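Local coordinates for putative oxidoreductase with NAD(P)-binding Rossmann-fold domain (Clostridium difficile, PDB 3UUW), which is probably an NAD(P)-dependent oxidoreductase of the GFO/IDH/MocA family, pairing a nucleotide-binding Rossmann domain with a sheet-based C-terminal domain, at residues C148-N153 with N213-R218; T222-V227 with V238-V243; G187-L192 with F200-L205. One frame throughout, in Å; residues are numbered along the deposited sequence. Where two conformers were deposited one is given.

All three contacts lie in the large mixed sheet of the C-terminal domain, the part that follows the Rossmann-type domain in this family. Interaction 1 is the parallel pairing at the middle of the sheet, and interactions 2 and 3 are antiparallel hairpin contacts on either side of it, interaction 3 at the sheet border. The centre of interaction 1 is about 11 Å from the centres of interactions 2 and 3, whereas those two are about 20 Å apart. Backbone bonds from C148 N to Q226 O and from H150 N to L224 O, both 2.9 Å, tie interaction 1 to interaction 2. Towards interaction 3, N213 OD1 lies 2.8 Å from K204 NZ. Each contact also touches a second subunit.

Interaction 1: C148-N153 with N213-R218; sequences CKHGLN and NTSMHR
C148 and S215 form a parallel bridge, and from there strands 148-150 and 213-217 run side by side, their axes 4.8 Å apart and nearly parallel. Two backbone bonds join them: K149 N to S215 O and G151 N to H217 O, each 2.9 Å long. Three CA-H...O contacts supplement them, the shortest from C148 CA to S215 O.

A side chain supplies the third conventional bond. H217 N donates to H150 ND1 over 2.9 Å, approaching 17° out of the imidazole plane. The H150 ring is placed for this by a chi1 of -56°, which sets CG beside its own backbone N, and the bond fixes which ring nitrogen is the acceptor. In one of its two conformers S215 brings OG to the edge of the same ring, 3.5 Å from H150 CE1, while H217 crosses H150 at roughly a right angle.

Apolar packing comes from K149 and M216, which lie alongside one another and point the same way. The methionine chain bends at chi3 (-72°), bringing CE back to 3.9 Å from K149 CB. A weak bond from R218 NH1 reaches M216 SD. K149 NZ and R218 NH1 both form salt bridges with the carboxylate of D167, which draws the two chains to the same side.

Helix 160-179, carrying D167, Y168 and V171, covers this K149-M216 face. Strands 224-231 and 198-206 flank the pair, and L230 of a second subunit packs on H150.

Interaction 2: T222-V227 with V238-V243; sequences TKLEQV and VKNLNV
This antiparallel hairpin of strands 224-231 and 234-239 is regular where V227 meets V238 and opens towards N240. At the regular end, V227 and V238 exchange two backbone bonds, V227 N to V238 O (3.1 Å) and V238 N to V227 O (2.9 Å). Their side chains share a face packed against Y132 and I135 of helix 130-138. The next pair, Q226 with K239, is non-hydrogen-bonded; its side chains run alongside each other on the other face, with Q226 OE1 3.4 Å from K239 CE. The lysine amine itself pairs with E245.

Beyond K239 the second strand turns off. N242 and V243 both face K239 in a classic beta bulge, and K239 O accepts from both their amides. N240 N still gives a nearly straight bond to E225 O, 178° at the hydrogen, and L241 CD1 packs against the E225 carboxylate, which is held by R126 and Y132. Water enters this looser end: one molecule links V238 O to L241 N, and another joins K223 O to N240 ND2. The asparagine amide replaces a backbone partner here, its OD1 accepting from E225 N at 3.0 Å, nearly in line with the side-chain CG-OD1 bond.

Interaction 3: G187-L192 with F200-L205; sequences GEDLFL and FVSHKL
E188 and H203 stand side by side on one face of the hairpin, with the carboxylate plane turned 85° from the imidazole ring. H203 NE2 donates to E188 OE1 over 2.8 Å; the oxygen lies at the ring edge, near its plane, and receives the bond on its anti side. The extended glutamate chain also runs against the ring, its CG 3.4 Å from H203 NE2. H203 ND1 is bonded to the hydroxyl of Y168, so both nitrogens are engaged and the imidazole is held against rotation.

Farther along this face, L190 lies beside V201 and brings CD1 to 3.8 Å from V201 CG2, an apolar pair next to the histidine-carboxylate bond.

The opposite face carries D189, F191, F200 and S202. The two phenylalanine rings are inclined by 32° and meet obliquely, CD2 of F191 being 3.7 Å from CD2 of F200. D189 OD2 comes to the edge of the F200 ring, 3.8 Å from CE2, and accepts a short 2.6 Å bond from a water. The other carboxylate oxygen, OD1, is taken up by K204, K206 and S211 of a second subunit, making this face part of a subunit interface.

Between the faces, D189 with S202 and F191 with F200 form hydrogen-bonded pairs, and F191 N to F200 O is nearly straight at 177°. The two antiparallel strands make a beta hairpin at one border of the mixed sheet, with strand 184-192 outermost within the chain.

Interaction 1: C148-N153 with N213-R218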
ATOM      1  N   CYS A 148       8.448  -5.685  16.108  1.00 16.31           N
ATOM      2  CA  CYS A 148       9.761  -5.176  15.758  1.00 17.55           C
ATOM      3  C   CYS A 148       9.837  -3.673  15.891  1.00 17.03           C
ATOM      4  O   CYS A 148       8.821  -2.981  15.808  1.00 17.89           O
ATOM      5  CB  CYS A 148      10.154  -5.570  14.352  1.00 18.62           C
ATOM      6  SG  CYS A 148       9.165  -4.801  13.112  1.00 24.05           S
ATOM      7  N   LYS A 149      11.059  -3.180  16.093  1.00 17.77           N
ATOM      8  CA  LYS A 149      11.332  -1.751  16.209  1.00 17.73           C
ATOM      9  C   LYS A 149      12.731  -1.513  15.680  1.00 18.80           C
ATOM     10  O   LYS A 149      13.718  -1.772  16.376  1.00 18.48           O
ATOM     11  CB  LYS A 149      11.197  -1.276  17.656  1.00 19.86           C
ATOM     12  CG  LYS A 149      11.292   0.204  17.839  1.00 22.60           C
ATOM     13  CD  LYS A 149      10.946   0.592  19.278  1.00 27.49           C
ATOM     14  CE  LYS A 149      10.714   2.089  19.431  1.00 29.46           C
ATOM     15  NZ  LYS A 149      11.948   2.892  19.242  1.00 31.34           N
ATOM     16  N   HIS A 150      12.795  -1.016  14.449  1.00 17.18           N
ATOM     17  CA  HIS A 150      14.050  -0.842  13.740  1.00 18.62           C
ATOM     18  C   HIS A 150      14.367   0.616  13.542  1.00 18.14           C
ATOM     19  O   HIS A 150      13.467   1.455  13.471  1.00 19.72           O
ATOM     20  CB  HIS A 150      13.994  -1.518  12.381  1.00 19.35           C
ATOM     21  CG  HIS A 150      13.638  -2.973  12.439  1.00 18.09           C
ATOM     22  ND1 HIS A 150      14.188  -3.833  13.367  1.00 16.65           N
ATOM     23  CD2 HIS A 150      12.822  -3.727  11.663  1.00 16.76           C
ATOM     24  CE1 HIS A 150      13.720  -5.054  13.161  1.00 17.56           C
ATOM     25  NE2 HIS A 150      12.899  -5.016  12.123  1.00 16.43           N
ATOM     26  N   GLY A 151      15.648   0.925  13.419  1.00 18.71           N
ATOM     27  CA  GLY A 151      16.031   2.299  13.261  1.00 20.01           C
ATOM     28  C   GLY A 151      16.971   2.471  12.116  1.00 21.70           C
ATOM     29  O   GLY A 151      17.624   1.504  11.703  1.00 19.62           O
ATOM     30  N   LEU A 152      17.026   3.713  11.632  1.00 23.89           N
ATOM     31  CA  LEU A 152      17.891   4.145  10.541  1.00 25.99           C
ATOM     32  C   LEU A 152      19.035   4.954  11.138  1.00 29.20           C
ATOM     33  O   LEU A 152      18.791   5.915  11.868  1.00 29.07           O
ATOM     34  CB  LEU A 152      17.090   5.022   9.564  1.00 24.51           C
ATOM     35  CG  LEU A 152      17.853   5.642   8.397  1.00 25.25           C
ATOM     36  CD1 LEU A 152      18.359   4.602   7.389  1.00 24.16           C
ATOM     37  CD2 LEU A 152      16.986   6.690   7.698  1.00 25.99           C
ATOM     38  N   ASN A 153      20.271   4.551  10.859  1.00 31.51           N
ATOM     39  CA  ASN A 153      21.445   5.249  11.397  1.00 34.45           C
ATOM     40  C   ASN A 153      21.323   5.445  12.929  1.00 36.82           C
ATOM     41  O   ASN A 153      21.675   6.508  13.454  1.00 38.38           O
ATOM     42  CB  ASN A 153      21.622   6.603  10.691  1.00 35.63           C
ATOM     43  CG  ASN A 153      21.645   6.475   9.173  1.00 32.54           C
ATOM     44  OD1 ASN A 153      22.271   5.578   8.626  1.00 38.16           O
ATOM     45  ND2 ASN A 153      20.954   7.375   8.491  1.00 36.97           N
ATOM     46  N   ASN A 213       7.627 -13.087  19.042  1.00 15.57           N
ATOM     47  CA  ASN A 213       8.927 -12.882  18.439  1.00 16.54           C
ATOM     48  C   ASN A 213       9.213 -11.414  18.397  1.00 16.66           C
ATOM     49  O   ASN A 213       8.527 -10.670  17.701  1.00 18.05           O
ATOM     50  CB  ASN A 213       8.936 -13.477  17.041  1.00 17.35           C
ATOM     51  CG  ASN A 213       8.555 -14.937  17.052  1.00 22.33           C
ATOM     52  OD1 ASN A 213       9.322 -15.771  17.531  1.00 27.08           O
ATOM     53  ND2 ASN A 213       7.351 -15.255  16.578  1.00 24.47           N
ATOM     54  N   THR A 214      10.257 -11.013  19.130  1.00 16.51           N
ATOM     55  CA  THR A 214      10.648  -9.617  19.279  1.00 16.79           C
ATOM     56  C   THR A 214      11.930  -9.365  18.557  1.00 17.08           C
ATOM     57  O   THR A 214      12.808 -10.209  18.564  1.00 18.48           O
ATOM     58  CB  THR A 214      10.851  -9.248  20.765  1.00 16.62           C
ATOM     59  OG1 THR A 214      11.859 -10.079  21.361  1.00 18.71           O
ATOM     60  CG2 THR A 214       9.542  -9.420  21.541  1.00 17.20           C
ATOM     61  N   SER A 215      12.044  -8.201  17.912  0.50 16.70           N
ATOM     62  CA  SER A 215      13.223  -7.883  17.081  0.50 17.34           C
ATOM     63  C   SER A 215      13.534  -6.381  16.972  0.50 16.95           C
ATOM     64  O   SER A 215      12.646  -5.568  16.777  0.50 15.56           O
ATOM     65  CB  SER A 215      12.999  -8.452  15.679  0.50 17.74           C
ATOM     66  OG  SER A 215      14.045  -8.127  14.779  0.50 20.77           O
ATOM     67  N   MET A 216      14.820  -6.041  17.029  1.00 15.97           N
ATOM     68  CA  MET A 216      15.264  -4.661  16.934  1.00 16.61           C
ATOM     69  C   MET A 216      16.620  -4.581  16.200  1.00 17.50           C
ATOM     70  O   MET A 216      17.645  -5.062  16.688  1.00 17.17           O
ATOM     71  CB  MET A 216      15.365  -4.036  18.341  1.00 17.84           C
ATOM     72  CG  MET A 216      16.162  -2.708  18.384  1.00 18.13           C
ATOM     73  SD  MET A 216      16.086  -1.862  19.978  1.00 21.69           S
ATOM     74  CE  MET A 216      14.375  -1.265  19.946  1.00 21.08           C
ATOM     75  N   HIS A 217      16.609  -3.952  15.026  1.00 16.66           N
ATOM     76  CA  HIS A 217      17.820  -3.726  14.235  1.00 16.64           C
ATOM     77  C   HIS A 217      18.085  -2.229  14.246  1.00 18.19           C
ATOM     78  O   HIS A 217      17.264  -1.428  13.787  1.00 19.39           O
ATOM     79  CB  HIS A 217      17.642  -4.237  12.814  1.00 17.01           C
ATOM     80  CG  HIS A 217      18.888  -4.215  12.000  1.00 16.74           C
ATOM     81  ND1 HIS A 217      18.871  -4.205  10.623  1.00 17.30           N
ATOM     82  CD2 HIS A 217      20.189  -4.206  12.362  1.00 17.55           C
ATOM     83  CE1 HIS A 217      20.114  -4.192  10.172  1.00 16.73           C
ATOM     84  NE2 HIS A 217      20.933  -4.188  11.205  1.00 18.33           N
ATOM     85  N   ARG A 218      19.232  -1.870  14.795  1.00 19.51           N
ATOM     86  CA  ARG A 218      19.643  -0.484  14.964  1.00 20.64           C
ATOM     87  C   ARG A 218      20.276   0.129  13.727  1.00 20.69           C
ATOM     88  O   ARG A 218      20.491   1.350  13.695  1.00 23.16           O
ATOM     89  CB  ARG A 218      20.648  -0.391  16.118  1.00 22.64           C
ATOM     90  CG  ARG A 218      20.168  -1.024  17.415  1.00 25.24           C
ATOM     91  CD  ARG A 218      18.974  -0.298  18.024  1.00 25.04           C
ATOM     92  NE  ARG A 218      19.309   1.080  18.401  1.00 31.29           N
ATOM     93  CZ  ARG A 218      18.463   1.916  19.000  1.00 33.21           C
ATOM     94  NH1 ARG A 218      17.227   1.522  19.315  1.00 34.03           N
ATOM     95  NH2 ARG A 218      18.858   3.150  19.295  1.00 34.50           N
TER

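Interaction 2: T222-V227 with V238-V243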
ATOM      1  N   THR A 222      15.173   1.877   7.501  1.00 17.68           N
ATOM      2  CA  THR A 222      14.153   2.841   7.832  1.00 19.87           C
ATOM      3  C   THR A 222      13.845   2.752   9.312  1.00 19.72           C
ATOM      4  O   THR A 222      14.237   1.790  10.002  1.00 19.86           O
ATOM      5  CB  THR A 222      12.864   2.565   7.003  1.00 21.38           C
ATOM      6  OG1 THR A 222      12.051   3.743   6.919  1.00 24.41           O
ATOM      7  CG2 THR A 222      12.084   1.393   7.552  1.00 19.50           C
ATOM      8  N   LYS A 223      13.156   3.768   9.810  1.00 19.27           N
ATOM      9  CA  LYS A 223      12.628   3.728  11.156  1.00 19.89           C
ATOM     10  C   LYS A 223      11.222   3.157  11.039  1.00 19.75           C
ATOM     11  O   LYS A 223      10.352   3.766  10.407  1.00 20.78           O
ATOM     12  CB  LYS A 223      12.613   5.131  11.740  1.00 20.43           C
ATOM     13  CG  LYS A 223      12.074   5.195  13.148  1.00 24.16           C
ATOM     14  CD  LYS A 223      12.174   6.629  13.680  1.00 27.87           C
ATOM     15  CE  LYS A 223      11.305   6.830  14.910  1.00 32.05           C
ATOM     16  NZ  LYS A 223      11.715   5.931  16.022  1.00 33.95           N
ATOM     17  N   LEU A 224      11.041   1.972  11.616  0.50 17.76           N
ATOM     18  CA  LEU A 224       9.788   1.211  11.567  0.50 18.63           C
ATOM     19  C   LEU A 224       9.445   0.686  12.961  0.50 16.68           C
ATOM     20  O   LEU A 224      10.327   0.436  13.768  0.50 16.76           O
ATOM     21  CB  LEU A 224       9.988   0.012  10.608  0.50 18.75           C
ATOM     22  CG  LEU A 224       8.953  -1.105  10.467  0.50 22.35           C
ATOM     23  CD1 LEU A 224       7.573  -0.548  10.095  0.50 19.66           C
ATOM     24  CD2 LEU A 224       9.432  -2.127   9.422  0.50 23.89           C
ATOM     25  N   GLU A 225       8.162   0.589  13.268  1.00 17.30           N
ATOM     26  CA  GLU A 225       7.723  -0.201  14.404  1.00 16.67           C
ATOM     27  C   GLU A 225       6.529  -0.959  13.887  1.00 16.90           C
ATOM     28  O   GLU A 225       5.744  -0.428  13.117  1.00 17.35           O
ATOM     29  CB  GLU A 225       7.365   0.652  15.619  1.00 17.17           C
ATOM     30  CG  GLU A 225       6.885  -0.164  16.818  1.00 18.73           C
ATOM     31  CD  GLU A 225       6.850   0.621  18.109  1.00 22.00           C
ATOM     32  OE1 GLU A 225       7.616   1.602  18.234  1.00 23.09           O
ATOM     33  OE2 GLU A 225       6.049   0.244  18.997  1.00 21.74           O
ATOM     34  N   GLN A 226       6.406  -2.226  14.280  1.00 15.43           N
ATOM     35  CA  GLN A 226       5.246  -2.994  13.895  1.00 16.81           C
ATOM     36  C   GLN A 226       4.910  -4.046  14.927  1.00 16.35           C
ATOM     37  O   GLN A 226       5.805  -4.695  15.448  1.00 16.86           O
ATOM     38  CB  GLN A 226       5.495  -3.705  12.556  1.00 16.45           C
ATOM     39  CG  GLN A 226       4.290  -4.482  12.074  1.00 20.42           C
ATOM     40  CD  GLN A 226       4.539  -5.122  10.733  1.00 25.84           C
ATOM     41  OE1 GLN A 226       4.482  -4.466   9.707  1.00 28.52           O
ATOM     42  NE2 GLN A 226       4.814  -6.409  10.746  1.00 25.00           N
ATOM     43  N   VAL A 227       3.621  -4.154  15.248  1.00 15.83           N
ATOM     44  CA  VAL A 227       3.080  -5.288  16.001  1.00 15.25           C
ATOM     45  C   VAL A 227       2.148  -6.053  15.039  1.00 15.51           C
ATOM     46  O   VAL A 227       1.322  -5.448  14.354  1.00 16.19           O
ATOM     47  CB  VAL A 227       2.289  -4.826  17.203  1.00 15.63           C
ATOM     48  CG1 VAL A 227       1.460  -5.992  17.798  1.00 15.72           C
ATOM     49  CG2 VAL A 227       3.215  -4.175  18.188  1.00 16.52           C
ATOM     50  N   VAL A 238      -0.285  -3.290  13.332  1.00 14.79           N
ATOM     51  CA  VAL A 238      -0.268  -1.846  13.530  1.00 13.76           C
ATOM     52  C   VAL A 238       1.145  -1.401  13.182  1.00 13.47           C
ATOM     53  O   VAL A 238       2.108  -1.922  13.735  1.00 15.80           O
ATOM     54  CB  VAL A 238      -0.655  -1.403  14.946  1.00 14.20           C
ATOM     55  CG1 VAL A 238      -0.491   0.108  15.092  1.00 13.60           C
ATOM     56  CG2 VAL A 238      -2.079  -1.771  15.229  1.00 14.83           C
ATOM     57  N   LYS A 239       1.258  -0.467  12.241  1.00 14.37           N
ATOM     58  CA  LYS A 239       2.528   0.024  11.772  1.00 14.96           C
ATOM     59  C   LYS A 239       2.747   1.449  12.239  1.00 17.65           C
ATOM     60  O   LYS A 239       1.872   2.309  12.081  1.00 16.35           O
ATOM     61  CB  LYS A 239       2.579  -0.005  10.237  1.00 17.60           C
ATOM     62  CG  LYS A 239       2.486  -1.392   9.653  1.00 19.72           C
ATOM     63  CD  LYS A 239       2.535  -1.320   8.114  1.00 22.68           C
ATOM     64  CE  LYS A 239       2.536  -2.700   7.476  1.00 27.31           C
ATOM     65  NZ  LYS A 239       2.563  -2.569   5.996  1.00 30.09           N
ATOM     66  N   ASN A 240       3.922   1.685  12.800  1.00 17.14           N
ATOM     67  CA  ASN A 240       4.331   3.014  13.297  1.00 17.73           C
ATOM     68  C   ASN A 240       3.298   3.660  14.225  1.00 16.90           C
ATOM     69  O   ASN A 240       3.120   4.900  14.239  1.00 17.14           O
ATOM     70  CB  ASN A 240       4.667   3.932  12.114  1.00 18.15           C
ATOM     71  CG  ASN A 240       5.856   3.433  11.314  1.00 20.72           C
ATOM     72  OD1 ASN A 240       6.742   2.770  11.847  1.00 22.28           O
ATOM     73  ND2 ASN A 240       5.919   3.820  10.058  1.00 28.33           N
ATOM     74  N   LEU A 241       2.620   2.805  14.985  1.00 16.98           N
ATOM     75  CA  LEU A 241       1.588   3.182  15.959  1.00 17.63           C
ATOM     76  C   LEU A 241       0.369   3.871  15.379  1.00 19.05           C
ATOM     77  O   LEU A 241      -0.525   4.285  16.150  1.00 20.46           O
ATOM     78  CB  LEU A 241       2.181   4.049  17.094  1.00 17.19           C
ATOM     79  CG  LEU A 241       3.279   3.414  17.927  1.00 20.59           C
ATOM     80  CD1 LEU A 241       4.583   3.468  17.230  1.00 25.79           C
ATOM     81  CD2 LEU A 241       3.397   4.112  19.317  1.00 25.11           C
ATOM     82  N   ASN A 242       0.269   3.989  14.050  1.00 17.00           N
ATOM     83  CA  ASN A 242      -0.773   4.835  13.504  1.00 17.87           C
ATOM     84  C   ASN A 242      -1.499   4.392  12.244  1.00 16.87           C
ATOM     85  O   ASN A 242      -2.336   5.131  11.707  1.00 18.01           O
ATOM     86  CB  ASN A 242      -0.263   6.274  13.374  1.00 18.60           C
ATOM     87  CG  ASN A 242       0.763   6.439  12.279  1.00 20.85           C
ATOM     88  OD1 ASN A 242       1.039   5.509  11.526  1.00 21.27           O
ATOM     89  ND2 ASN A 242       1.324   7.649  12.163  1.00 23.00           N
ATOM     90  N   VAL A 243      -1.183   3.184  11.775  1.00 16.14           N
ATOM     91  CA  VAL A 243      -1.918   2.566  10.683  1.00 17.29           C
ATOM     92  C   VAL A 243      -2.287   1.150  11.113  1.00 17.20           C
ATOM     93  O   VAL A 243      -1.440   0.439  11.625  1.00 18.13           O
ATOM     94  CB  VAL A 243      -1.104   2.526   9.398  1.00 17.80           C
ATOM     95  CG1 VAL A 243      -1.866   1.722   8.317  1.00 21.82           C
ATOM     96  CG2 VAL A 243      -0.835   3.961   8.914  1.00 21.17           C
TER
HETATM   97  O   HOH W   1       8.477   3.527   8.507  1.00 28.48           O
HETATM   98  O   HOH W   2       3.406   0.026  15.395  1.00 15.94           O

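Interaction 3: G187-L192 with F200-L205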
ATOM      1  N   GLY A 187      14.649 -18.421  22.617  1.00 27.54           N
ATOM      2  CA  GLY A 187      15.565 -18.127  21.530  1.00 26.89           C
ATOM      3  C   GLY A 187      16.063 -16.708  21.700  1.00 25.72           C
ATOM      4  O   GLY A 187      15.329 -15.854  22.232  1.00 23.12           O
ATOM      5  N   GLU A 188      17.308 -16.481  21.278  1.00 23.43           N
ATOM      6  CA  GLU A 188      17.973 -15.173  21.356  1.00 21.94           C
ATOM      7  C   GLU A 188      19.030 -14.996  20.257  1.00 21.92           C
ATOM      8  O   GLU A 188      19.824 -15.917  19.981  1.00 23.15           O
ATOM      9  CB  GLU A 188      18.659 -14.978  22.726  1.00 23.48           C
ATOM     10  CG  GLU A 188      19.540 -13.721  22.799  1.00 23.87           C
ATOM     11  CD  GLU A 188      20.203 -13.516  24.149  1.00 28.53           C
ATOM     12  OE1 GLU A 188      19.498 -13.072  25.082  1.00 25.32           O
ATOM     13  OE2 GLU A 188      21.437 -13.768  24.257  1.00 30.47           O
ATOM     14  N   ASP A 189      19.020 -13.819  19.636  1.00 20.71           N
ATOM     15  CA  ASP A 189      20.117 -13.360  18.791  1.00 22.06           C
ATOM     16  C   ASP A 189      20.590 -12.072  19.456  1.00 21.89           C
ATOM     17  O   ASP A 189      19.780 -11.215  19.801  1.00 20.11           O
ATOM     18  CB  ASP A 189      19.672 -12.990  17.376  1.00 21.29           C
ATOM     19  CG  ASP A 189      19.078 -14.150  16.607  1.00 27.40           C
ATOM     20  OD1 ASP A 189      19.549 -15.288  16.766  1.00 32.13           O
ATOM     21  OD2 ASP A 189      18.136 -13.885  15.815  1.00 32.73           O
ATOM     22  N   LEU A 190      21.891 -11.914  19.638  1.00 22.12           N
ATOM     23  CA  LEU A 190      22.371 -10.656  20.169  1.00 23.14           C
ATOM     24  C   LEU A 190      23.687 -10.347  19.487  1.00 23.64           C
ATOM     25  O   LEU A 190      24.695 -10.986  19.765  1.00 26.84           O
ATOM     26  CB  LEU A 190      22.500 -10.705  21.686  1.00 24.47           C
ATOM     27  CG  LEU A 190      23.045  -9.431  22.326  1.00 25.48           C
ATOM     28  CD1 LEU A 190      22.034  -8.299  22.192  1.00 25.20           C
ATOM     29  CD2 LEU A 190      23.382  -9.687  23.783  1.00 29.29           C
ATOM     30  N   PHE A 191      23.655  -9.373  18.581  1.00 21.99           N
ATOM     31  CA  PHE A 191      24.815  -9.016  17.756  1.00 23.46           C
ATOM     32  C   PHE A 191      25.330  -7.651  18.155  1.00 23.15           C
ATOM     33  O   PHE A 191      24.580  -6.657  18.140  1.00 22.33           O
ATOM     34  CB  PHE A 191      24.461  -9.025  16.260  1.00 21.55           C
ATOM     35  CG  PHE A 191      23.808 -10.299  15.775  1.00 26.39           C
ATOM     36  CD1 PHE A 191      24.016 -11.526  16.421  1.00 28.30           C
ATOM     37  CD2 PHE A 191      23.004 -10.282  14.630  1.00 28.31           C
ATOM     38  CE1 PHE A 191      23.406 -12.692  15.956  1.00 29.65           C
ATOM     39  CE2 PHE A 191      22.402 -11.453  14.155  1.00 27.11           C
ATOM     40  CZ  PHE A 191      22.602 -12.659  14.832  1.00 29.43           C
ATOM     41  N   LEU A 192      26.622  -7.611  18.480  1.00 26.08           N
ATOM     42  CA  LEU A 192      27.290  -6.419  18.970  1.00 27.00           C
ATOM     43  C   LEU A 192      28.477  -6.068  18.112  1.00 28.90           C
ATOM     44  O   LEU A 192      29.095  -6.946  17.504  1.00 29.64           O
ATOM     45  CB  LEU A 192      27.808  -6.651  20.401  1.00 27.31           C
ATOM     46  CG  LEU A 192      26.783  -7.134  21.437  1.00 26.94           C
ATOM     47  CD1 LEU A 192      27.469  -7.402  22.798  1.00 30.80           C
ATOM     48  CD2 LEU A 192      25.633  -6.153  21.579  1.00 27.91           C
ATOM     49  N   PHE A 200      21.928  -5.669  16.586  1.00 19.71           N
ATOM     50  CA  PHE A 200      20.648  -6.363  16.431  1.00 17.97           C
ATOM     51  C   PHE A 200      20.375  -7.233  17.632  1.00 17.22           C
ATOM     52  O   PHE A 200      21.288  -7.836  18.181  1.00 18.11           O
ATOM     53  CB  PHE A 200      20.717  -7.214  15.165  1.00 18.60           C
ATOM     54  CG  PHE A 200      19.509  -8.061  14.930  1.00 17.11           C
ATOM     55  CD1 PHE A 200      18.383  -7.521  14.322  1.00 18.34           C
ATOM     56  CD2 PHE A 200      19.477  -9.381  15.321  1.00 18.89           C
ATOM     57  CE1 PHE A 200      17.233  -8.287  14.114  1.00 18.68           C
ATOM     58  CE2 PHE A 200      18.324 -10.151  15.113  1.00 18.37           C
ATOM     59  CZ  PHE A 200      17.214  -9.598  14.488  1.00 18.52           C
ATOM     60  N   VAL A 201      19.107  -7.301  18.039  1.00 17.18           N
ATOM     61  CA  VAL A 201      18.692  -8.182  19.113  1.00 17.45           C
ATOM     62  C   VAL A 201      17.345  -8.762  18.761  1.00 17.21           C
ATOM     63  O   VAL A 201      16.499  -8.084  18.185  1.00 17.37           O
ATOM     64  CB  VAL A 201      18.626  -7.461  20.486  1.00 17.63           C
ATOM     65  CG1 VAL A 201      17.638  -6.323  20.460  1.00 17.01           C
ATOM     66  CG2 VAL A 201      18.266  -8.442  21.625  1.00 17.37           C
ATOM     67  N   SER A 202      17.156 -10.017  19.123  0.50 18.33           N
ATOM     68  CA  SER A 202      15.891 -10.690  18.916  0.50 17.68           C
ATOM     69  C   SER A 202      15.696 -11.766  19.956  0.50 18.46           C
ATOM     70  O   SER A 202      16.664 -12.355  20.444  0.50 19.45           O
ATOM     71  CB  SER A 202      15.832 -11.295  17.518  0.50 18.38           C
ATOM     72  OG  SER A 202      14.660 -12.063  17.368  0.50 19.42           O
ATOM     73  N   HIS A 203      14.432 -12.002  20.300  1.00 17.10           N
ATOM     74  CA  HIS A 203      14.052 -13.050  21.238  1.00 17.99           C
ATOM     75  C   HIS A 203      12.797 -13.738  20.804  1.00 17.76           C
ATOM     76  O   HIS A 203      11.981 -13.177  20.078  1.00 16.37           O
ATOM     77  CB  HIS A 203      13.853 -12.496  22.634  1.00 17.56           C
ATOM     78  CG  HIS A 203      15.129 -12.073  23.268  1.00 18.07           C
ATOM     79  ND1 HIS A 203      15.638 -10.801  23.133  1.00 17.58           N
ATOM     80  CD2 HIS A 203      16.044 -12.778  23.960  1.00 18.64           C
ATOM     81  CE1 HIS A 203      16.800 -10.733  23.760  1.00 18.56           C
ATOM     82  NE2 HIS A 203      17.082 -11.926  24.248  1.00 19.84           N
ATOM     83  N   LYS A 204      12.677 -14.981  21.227  1.00 18.27           N
ATOM     84  CA  LYS A 204      11.423 -15.678  21.141  1.00 18.73           C
ATOM     85  C   LYS A 204      10.968 -15.874  22.585  1.00 19.93           C
ATOM     86  O   LYS A 204      11.697 -16.496  23.413  1.00 19.46           O
ATOM     87  CB  LYS A 204      11.568 -17.003  20.419  1.00 20.81           C
ATOM     88  CG  LYS A 204      10.248 -17.745  20.285  1.00 24.07           C
ATOM     89  CD  LYS A 204      10.431 -19.072  19.555  1.00 28.67           C
ATOM     90  CE  LYS A 204      10.517 -18.893  18.061  1.00 34.62           C
ATOM     91  NZ  LYS A 204       9.164 -18.522  17.513  1.00 34.98           N
ATOM     92  N   LEU A 205       9.765 -15.376  22.889  1.00 19.47           N
ATOM     93  CA  LEU A 205       9.158 -15.471  24.200  1.00 20.68           C
ATOM     94  C   LEU A 205       8.009 -16.474  24.123  1.00 21.66           C
ATOM     95  O   LEU A 205       6.979 -16.225  23.481  1.00 22.09           O
ATOM     96  CB  LEU A 205       8.673 -14.101  24.697  1.00 20.23           C
ATOM     97  CG  LEU A 205       9.728 -12.987  24.680  1.00 21.88           C
ATOM     98  CD1 LEU A 205       9.071 -11.684  25.123  1.00 25.59           C
ATOM     99  CD2 LEU A 205      10.968 -13.305  25.527  1.00 26.07           C
TER
HETATM  100  O   HOH W   3      15.873 -13.444  14.546  1.00 30.76           O